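Local atomic coordinates of UDP-N-Acetylglucosamine 2-Epimerase (Thermus thermophilus, PDB entry 1V4V), a protein that probably interconverts UDP-N-acetylglucosamine and UDP-N-acetylmannosamine by inverting the configuration at C2 of the sugar. Residues G124-N129 and L162-R167; L214-Q219 and T319-V324; Y235-H238 and V243-A246. All coordinates share one frame; numbering follows the deposited sequence.

Contact 1 of 3, residues G124-N129 and L162-R167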
loop_
_atom_site.group_PDB
_atom_site.type_symbol
_atom_site.label_atom_id
_atom_site.label_comp_id
_atom_site.label_asym_id
_atom_site.label_seq_id
_atom_site.Cartn_x
_atom_site.Cartn_y
_atom_site.Cartn_z
ATOM N N GLY A 124 9.235 -6.872 -2.974
ATOM C CA GLY A 124 10.131 -6.892 -1.828
ATOM C C GLY A 124 11.335 -5.972 -1.831
ATOM O O GLY A 124 11.940 -5.753 -0.779
ATOM N N LEU A 125 11.704 -5.439 -2.989
ATOM C CA LEU A 125 12.854 -4.543 -3.047
ATOM C C LEU A 125 12.491 -3.221 -2.375
ATOM O O LEU A 125 11.435 -2.652 -2.643
ATOM C CB LEU A 125 13.277 -4.319 -4.499
ATOM C CG LEU A 125 13.596 -5.614 -5.258
ATOM C CD1 LEU A 125 14.126 -5.278 -6.649
ATOM C CD2 LEU A 125 14.621 -6.432 -4.483
ATOM N N ARG A 126 13.366 -2.741 -1.495
ATOM C CA ARG A 126 13.111 -1.501 -0.768
ATOM C C ARG A 126 14.324 -0.579 -0.673
ATOM O O ARG A 126 15.473 -1.028 -0.706
ATOM C CB ARG A 126 12.639 -1.822 0.651
ATOM C CG ARG A 126 11.323 -2.578 0.733
ATOM C CD ARG A 126 10.134 -1.672 0.437
ATOM N NE ARG A 126 8.861 -2.368 0.619
ATOM C CZ ARG A 126 8.258 -3.097 -0.314
ATOM N NH1 ARG A 126 8.804 -3.234 -1.514
ATOM N NH2 ARG A 126 7.099 -3.687 -0.045
ATOM N N SER A 127 14.050 0.716 -0.545
ATOM C CA SER A 127 15.096 1.721 -0.406
ATOM C C SER A 127 15.100 2.156 1.051
ATOM O O SER A 127 16.103 2.655 1.562
ATOM C CB SER A 127 14.798 2.935 -1.283
ATOM O OG SER A 127 13.711 3.681 -0.760
ATOM N N GLY A 128 13.964 1.960 1.714
ATOM C CA GLY A 128 13.834 2.345 3.107
ATOM C C GLY A 128 13.624 3.841 3.249
ATOM O O GLY A 128 13.690 4.384 4.354
ATOM N N ASN A 129 13.359 4.512 2.134
ATOM C CA ASN A 129 13.151 5.958 2.154
ATOM C C ASN A 129 11.982 6.376 1.263
ATOM O O ASN A 129 12.060 6.253 0.042
ATOM C CB ASN A 129 14.420 6.670 1.678
ATOM C CG ASN A 129 14.381 8.168 1.920
ATOM O OD1 ASN A 129 13.320 8.788 1.892
ATOM N ND2 ASN A 129 15.552 8.759 2.141
ATOM N N LEU A 162 8.424 -9.346 5.251
ATOM C CA LEU A 162 8.067 -9.787 6.594
ATOM C C LEU A 162 8.149 -8.594 7.537
ATOM O O LEU A 162 7.326 -8.437 8.434
ATOM C CB LEU A 162 9.028 -10.887 7.063
ATOM C CG LEU A 162 8.923 -12.228 6.332
ATOM C CD1 LEU A 162 10.093 -13.123 6.715
ATOM C CD2 LEU A 162 7.600 -12.893 6.681
ATOM N N LYS A 163 9.148 -7.752 7.309
ATOM C CA LYS A 163 9.375 -6.565 8.118
ATOM C C LYS A 163 8.224 -5.566 7.995
ATOM O O LYS A 163 8.095 -4.656 8.815
ATOM C CB LYS A 163 10.696 -5.914 7.694
ATOM C CG LYS A 163 11.063 -4.648 8.443
ATOM C CD LYS A 163 12.359 -4.052 7.902
ATOM C CE LYS A 163 12.238 -3.723 6.419
ATOM N NZ LYS A 163 13.498 -3.171 5.848
ATOM N N GLU A 164 7.383 -5.740 6.976
ATOM C CA GLU A 164 6.249 -4.848 6.762
ATOM C C GLU A 164 4.923 -5.477 7.178
ATOM O O GLU A 164 3.851 -4.981 6.825
ATOM C CB GLU A 164 6.186 -4.414 5.292
ATOM C CG GLU A 164 7.337 -3.520 4.875
ATOM C CD GLU A 164 7.264 -3.080 3.422
ATOM O OE1 GLU A 164 8.153 -2.313 3.002
ATOM O OE2 GLU A 164 6.330 -3.498 2.699
ATOM N N GLY A 165 4.996 -6.577 7.921
ATOM C CA GLY A 165 3.782 -7.228 8.380
ATOM C C GLY A 165 3.220 -8.315 7.485
ATOM O O GLY A 165 2.170 -8.882 7.786
ATOM N N LYS A 166 3.900 -8.606 6.381
ATOM C CA LYS A 166 3.434 -9.648 5.477
ATOM C C LYS A 166 3.695 -10.991 6.148
ATOM O O LYS A 166 4.730 -11.185 6.777
ATOM C CB LYS A 166 4.175 -9.574 4.138
ATOM C CG LYS A 166 4.030 -8.238 3.417
ATOM C CD LYS A 166 2.578 -7.927 3.067
ATOM C CE LYS A 166 2.048 -8.864 1.997
ATOM N NZ LYS A 166 0.641 -8.553 1.637
ATOM N N ARG A 167 2.749 -11.911 6.018
ATOM C CA ARG A 167 2.871 -13.231 6.621
ATOM C C ARG A 167 3.617 -14.203 5.711
ATOM O O ARG A 167 3.601 -14.060 4.488
ATOM C CB ARG A 167 1.479 -13.783 6.933
ATOM C CG ARG A 167 0.701 -12.940 7.929
ATOM C CD ARG A 167 -0.775 -13.292 7.917
ATOM N NE ARG A 167 -1.368 -13.061 6.602
ATOM C CZ ARG A 167 -2.674 -13.086 6.357
ATOM N NH1 ARG A 167 -3.530 -13.333 7.341
ATOM N NH2 ARG A 167 -3.125 -12.864 5.129
#
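R126 and E164 meet in a two-pronged salt bridge, and this pair carries the whole tight part of the contact. NE of R126 gives its N-H to OE1 of E164 at 2.5 Å, an unusually short length whose exact value is doubtful. NH2 of R126 reaches OE2 of E164 at 2.9 Å, on the syn side of that oxygen but tilted out of the carboxylate plane. The carboxylate thus sits at the edge of the guanidinium, with the two planes turned 34° apart. The R126 chain bends at chi2 (-75°), while E164 comes extended from the opposite direction. NH1 of R126 turns back to the carbonyl O of L125 at 2.9 Å, which fixes the rotation of the group. The bridge joins two loops of the seven-stranded parallel-sheet domain, one after strand 118-121 and one after helix 155-162. That helix ends in a Schellman motif with G165 as its C-prime residue. R126 NH2 also pairs with D144 of helix 136-146. A leucine in place of R126 would probably leave the carboxylates of E164 and D144 without this shared cation. Away from the bridge the contact is loose. It lies at the surface, and both R126 and E164 are partly exposed.

Contact 2 of 3, residues L214-Q219 and T319-V324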
loop_
_atom_site.group_PDB
_atom_site.type_symbol
_atom_site.label_atom_id
_atom_site.label_comp_id
_atom_site.label_asym_id
_atom_site.label_seq_id
_atom_site.Cartn_x
_atom_site.Cartn_y
_atom_site.Cartn_z
ATOM N N LEU A 214 37.821 3.118 -25.595
ATOM C CA LEU A 214 37.349 2.258 -26.677
ATOM C C LEU A 214 38.366 1.936 -27.756
ATOM O O LEU A 214 38.441 0.798 -28.203
ATOM C CB LEU A 214 36.087 2.847 -27.314
ATOM C CG LEU A 214 34.810 2.713 -26.480
ATOM C CD1 LEU A 214 33.639 3.296 -27.261
ATOM C CD2 LEU A 214 34.550 1.247 -26.149
ATOM N N SER A 215 39.143 2.925 -28.185
ATOM C CA SER A 215 40.141 2.672 -29.211
ATOM C C SER A 215 41.200 1.694 -28.696
ATOM O O SER A 215 41.566 0.749 -29.391
ATOM C CB SER A 215 40.798 3.979 -29.654
ATOM O OG SER A 215 41.704 3.741 -30.714
ATOM N N ASP A 216 41.691 1.925 -27.478
ATOM C CA ASP A 216 42.695 1.042 -26.878
ATOM C C ASP A 216 42.116 -0.363 -26.669
ATOM O O ASP A 216 42.783 -1.363 -26.936
ATOM C CB ASP A 216 43.180 1.594 -25.520
ATOM C CG ASP A 216 44.114 2.786 -25.658
ATOM O OD1 ASP A 216 44.526 3.114 -26.791
ATOM O OD2 ASP A 216 44.449 3.399 -24.620
ATOM N N LEU A 217 40.878 -0.441 -26.186
ATOM C CA LEU A 217 40.247 -1.739 -25.954
ATOM C C LEU A 217 39.960 -2.451 -27.277
ATOM O O LEU A 217 40.080 -3.670 -27.372
ATOM C CB LEU A 217 38.955 -1.570 -25.148
ATOM C CG LEU A 217 39.158 -1.103 -23.702
ATOM C CD1 LEU A 217 37.823 -0.796 -23.054
ATOM C CD2 LEU A 217 39.903 -2.185 -22.921
ATOM N N ALA A 218 39.586 -1.689 -28.301
ATOM C CA ALA A 218 39.322 -2.291 -29.604
ATOM C C ALA A 218 40.598 -2.925 -30.142
ATOM O O ALA A 218 40.561 -4.014 -30.717
ATOM C CB ALA A 218 38.802 -1.234 -30.583
ATOM N N GLN A 219 41.729 -2.248 -29.957
ATOM C CA GLN A 219 43.007 -2.777 -30.427
ATOM C C GLN A 219 43.317 -4.091 -29.721
ATOM O O GLN A 219 43.851 -5.017 -30.326
ATOM C CB GLN A 219 44.146 -1.784 -30.169
ATOM C CG GLN A 219 44.089 -0.505 -30.996
ATOM C CD GLN A 219 44.474 -0.715 -32.454
ATOM O OE1 GLN A 219 44.899 -1.804 -32.855
ATOM N NE2 GLN A 219 44.332 0.340 -33.255
ATOM N N THR A 319 40.656 -2.941 -17.595
ATOM C CA THR A 319 40.584 -2.086 -18.775
ATOM C C THR A 319 41.954 -1.804 -19.384
ATOM O O THR A 319 42.077 -0.999 -20.311
ATOM C CB THR A 319 39.901 -0.734 -18.470
ATOM O OG1 THR A 319 40.567 -0.092 -17.378
ATOM C CG2 THR A 319 38.440 -0.948 -18.124
ATOM N N ASP A 320 42.991 -2.451 -18.861
ATOM C CA ASP A 320 44.326 -2.279 -19.420
ATOM C C ASP A 320 44.394 -3.179 -20.656
ATOM O O ASP A 320 44.176 -4.384 -20.560
ATOM C CB ASP A 320 45.394 -2.705 -18.414
ATOM C CG ASP A 320 46.782 -2.701 -19.012
ATOM O OD1 ASP A 320 47.446 -3.762 -18.994
ATOM O OD2 ASP A 320 47.211 -1.635 -19.503
ATOM N N PRO A 321 44.712 -2.607 -21.829
ATOM C CA PRO A 321 44.801 -3.357 -23.093
ATOM C C PRO A 321 45.599 -4.671 -23.060
ATOM O O PRO A 321 45.119 -5.702 -23.533
ATOM C CB PRO A 321 45.400 -2.334 -24.054
ATOM C CG PRO A 321 44.814 -1.041 -23.542
ATOM C CD PRO A 321 45.019 -1.181 -22.051
ATOM N N GLU A 322 46.815 -4.639 -22.529
ATOM C CA GLU A 322 47.615 -5.859 -22.461
ATOM C C GLU A 322 46.912 -6.890 -21.578
ATOM O O GLU A 322 46.865 -8.076 -21.909
ATOM C CB GLU A 322 49.011 -5.560 -21.904
ATOM C CG GLU A 322 49.848 -6.819 -21.645
ATOM C CD GLU A 322 50.205 -7.569 -22.914
ATOM O OE1 GLU A 322 50.629 -8.737 -22.814
ATOM O OE2 GLU A 322 50.072 -6.997 -24.015
ATOM N N GLY A 323 46.370 -6.431 -20.453
ATOM C CA GLY A 323 45.673 -7.327 -19.548
ATOM C C GLY A 323 44.424 -7.943 -20.160
ATOM O O GLY A 323 44.129 -9.120 -19.942
ATOM N N VAL A 324 43.676 -7.150 -20.923
ATOM C CA VAL A 324 42.460 -7.643 -21.558
ATOM C C VAL A 324 42.830 -8.755 -22.533
ATOM O O VAL A 324 42.175 -9.799 -22.586
ATOM C CB VAL A 324 41.731 -6.511 -22.323
ATOM C CG1 VAL A 324 40.602 -7.091 -23.162
ATOM C CG2 VAL A 324 41.182 -5.493 -21.334
#
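Two helices of the second Rossmann-like domain meet here, in a family of the GT-B class. Helix 214-227 presents its first turn to the start of helix 321-332 and to the loop that leads into it. The backbones come nearest at L217 and P321, with CA atoms 5.6 Å apart. L217 has the most surface covered in the contact. Its chi1 (-68°) sets CG anti to the carbonyl carbon, and its chi2 (173°) sets CD1 anti to CA, leaving CD2 turned to T319 and V324. CD2 of L217 touches the carbonyl O of T319 at 3.6 Å. The same methyl meets CG2 of V324 at 3.9 Å, and the two side chains cross at about a right angle. The other point of touch lies further out. There CB of D216 rests on CG of the P321 ring at 3.7 Å, so the methylene of the aspartate is used and not its carboxylate. D320 turns away from helix 214-227 and serves its own helix as N-cap. Its OD1 accepts from G323 N at 3.2 Å, met from above the carboxylate plane. E322 of the same turn forms a salt bridge to R223, further along helix 214-227, and M205 also packs on L217. Between the two segments themselves the chemistry is van der Waals contact alone. The fit therefore depends on the shapes of L217, V324 and P321, and the directional bonds lie within each helix or beside the contact.

Contact 3 of 3, residues Y235-H238 and V243-A246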
loop_
_atom_site.group_PDB
_atom_site.type_symbol
_atom_site.label_atom_id
_atom_site.label_comp_id
_atom_site.label_asym_id
_atom_site.label_seq_id
_atom_site.Cartn_x
_atom_site.Cartn_y
_atom_site.Cartn_z
ATOM N N TYR A 235 30.130 -8.153 -33.058
ATOM C CA TYR A 235 29.999 -6.945 -32.268
ATOM C C TYR A 235 28.926 -5.958 -32.746
ATOM O O TYR A 235 29.142 -5.222 -33.707
ATOM C CB TYR A 235 31.379 -6.270 -32.258
ATOM C CG TYR A 235 31.546 -4.983 -31.474
ATOM C CD1 TYR A 235 30.548 -4.496 -30.633
ATOM C CD2 TYR A 235 32.745 -4.267 -31.554
ATOM C CE1 TYR A 235 30.741 -3.326 -29.887
ATOM C CE2 TYR A 235 32.946 -3.103 -30.818
ATOM C CZ TYR A 235 31.946 -2.639 -29.988
ATOM O OH TYR A 235 32.163 -1.504 -29.248
ATOM N N PRO A 236 27.752 -5.950 -32.094
ATOM C CA PRO A 236 26.687 -5.016 -32.482
ATOM C C PRO A 236 27.112 -3.687 -31.857
ATOM O O PRO A 236 26.991 -3.502 -30.648
ATOM C CB PRO A 236 25.444 -5.594 -31.802
ATOM C CG PRO A 236 25.787 -7.058 -31.614
ATOM C CD PRO A 236 27.229 -6.984 -31.187
ATOM N N VAL A 237 27.631 -2.776 -32.672
ATOM C CA VAL A 237 28.113 -1.493 -32.169
ATOM C C VAL A 237 27.028 -0.438 -31.977
ATOM O O VAL A 237 26.218 -0.201 -32.872
ATOM C CB VAL A 237 29.188 -0.912 -33.111
ATOM C CG1 VAL A 237 29.867 0.288 -32.463
ATOM C CG2 VAL A 237 30.199 -1.982 -33.460
ATOM N N HIS A 238 27.014 0.205 -30.812
ATOM C CA HIS A 238 26.022 1.245 -30.562
ATOM C C HIS A 238 26.142 2.380 -31.582
ATOM O O HIS A 238 27.221 2.632 -32.124
ATOM C CB HIS A 238 26.151 1.785 -29.137
ATOM C CG HIS A 238 25.461 0.937 -28.113
ATOM N ND1 HIS A 238 25.925 -0.308 -27.744
ATOM C CD2 HIS A 238 24.315 1.134 -27.421
ATOM C CE1 HIS A 238 25.091 -0.843 -26.870
ATOM N NE2 HIS A 238 24.106 0.009 -26.656
ATOM N N VAL A 243 31.394 6.373 -30.151
ATOM C CA VAL A 243 31.761 4.964 -30.074
ATOM C C VAL A 243 32.303 4.469 -31.410
ATOM O O VAL A 243 33.340 3.810 -31.467
ATOM C CB VAL A 243 30.540 4.100 -29.700
ATOM C CG1 VAL A 243 30.905 2.618 -29.743
ATOM C CG2 VAL A 243 30.034 4.487 -28.322
ATOM N N ARG A 244 31.595 4.794 -32.488
ATOM C CA ARG A 244 32.003 4.353 -33.812
ATOM C C ARG A 244 33.299 4.972 -34.296
ATOM O O ARG A 244 34.092 4.315 -34.959
ATOM C CB ARG A 244 30.867 4.606 -34.804
ATOM C CG ARG A 244 29.588 3.916 -34.359
ATOM C CD ARG A 244 28.686 3.558 -35.505
ATOM N NE ARG A 244 27.714 2.550 -35.096
ATOM C CZ ARG A 244 26.932 1.886 -35.939
ATOM N NH1 ARG A 244 27.008 2.130 -37.242
ATOM N NH2 ARG A 244 26.088 0.972 -35.482
ATOM N N GLU A 245 33.535 6.236 -33.961
ATOM C CA GLU A 245 34.776 6.873 -34.382
ATOM C C GLU A 245 35.963 6.167 -33.747
ATOM O O GLU A 245 37.062 6.145 -34.302
ATOM C CB GLU A 245 34.786 8.347 -33.981
ATOM C CG GLU A 245 34.127 9.251 -35.002
ATOM C CD GLU A 245 34.101 10.690 -34.554
ATOM O OE1 GLU A 245 33.326 11.004 -33.623
ATOM O OE2 GLU A 245 34.864 11.499 -35.124
ATOM N N ALA A 246 35.731 5.584 -32.576
ATOM C CA ALA A 246 36.783 4.883 -31.857
ATOM C C ALA A 246 36.989 3.451 -32.337
ATOM O O ALA A 246 38.118 3.032 -32.581
ATOM C CB ALA A 246 36.473 4.880 -30.358
#
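The chain leaves strand 232-236 at V237 and H238 and soon enters helix 241-251, so that CA of H238 and CA of V243 lie 6.9 Å apart. This is the strand-to-helix turn of a beta-alpha-beta unit, completed by strand 257-260 of the parallel sheet. An apolar layer and a polar clamp make up the contact. In the apolar layer, CG1 of V237 meets CG1 of V243 at 3.7 Å, as the two valines slide past each other in opposite directions. In both, CG1 stands anti to the backbone N (chi1 -170° and 175°), which points these methyls at each other between turn and helix. The other methyl of V237, CG2, sits over the centre of the Y235 ring, 3.6 Å above its plane. V243 is covered further by L214 of helix 214-227. The polar clamp is R244. Its chain runs extended from CG to NE, passes slantwise over V237 CG1 and brings the guanidinium edge to two successive backbone carbonyls. The two oxygens lie near the guanidinium plane, yet both donors stand above the carbonyl planes. The two bonds probably hold the chain in place as it leaves the strand. NH2 of R244 also forms a salt bridge with D261, just beyond strand 257-260, so one side chain links the chain just after both strands. NH2 of R244 reaches the O of V237 at 2.9 Å, and NE of R244 reaches the O of H238 at 3.0 Å.

In the fold
From the N terminus, the chain first builds a parallel sheet of seven strands. Contact 1 closes a loop there, tying the segment after strand 118-121 to the end of helix 155-162, with helix 136-146, strand 149-152 and most of helix 155-162 in between. It is complete before the others begin. The second sheet, of six strands, follows. Contact 2 opens on helix 214-227 and closes about 100 residues later at helix 321-332. Contact 3 opens and closes within that span, as a short loop from strand 232-236 to helix 241-251. Contacts 2 and 3 touch through L214, which packs on V243 and A246. The centre of contact 1 is about 43 Å from that of contact 2.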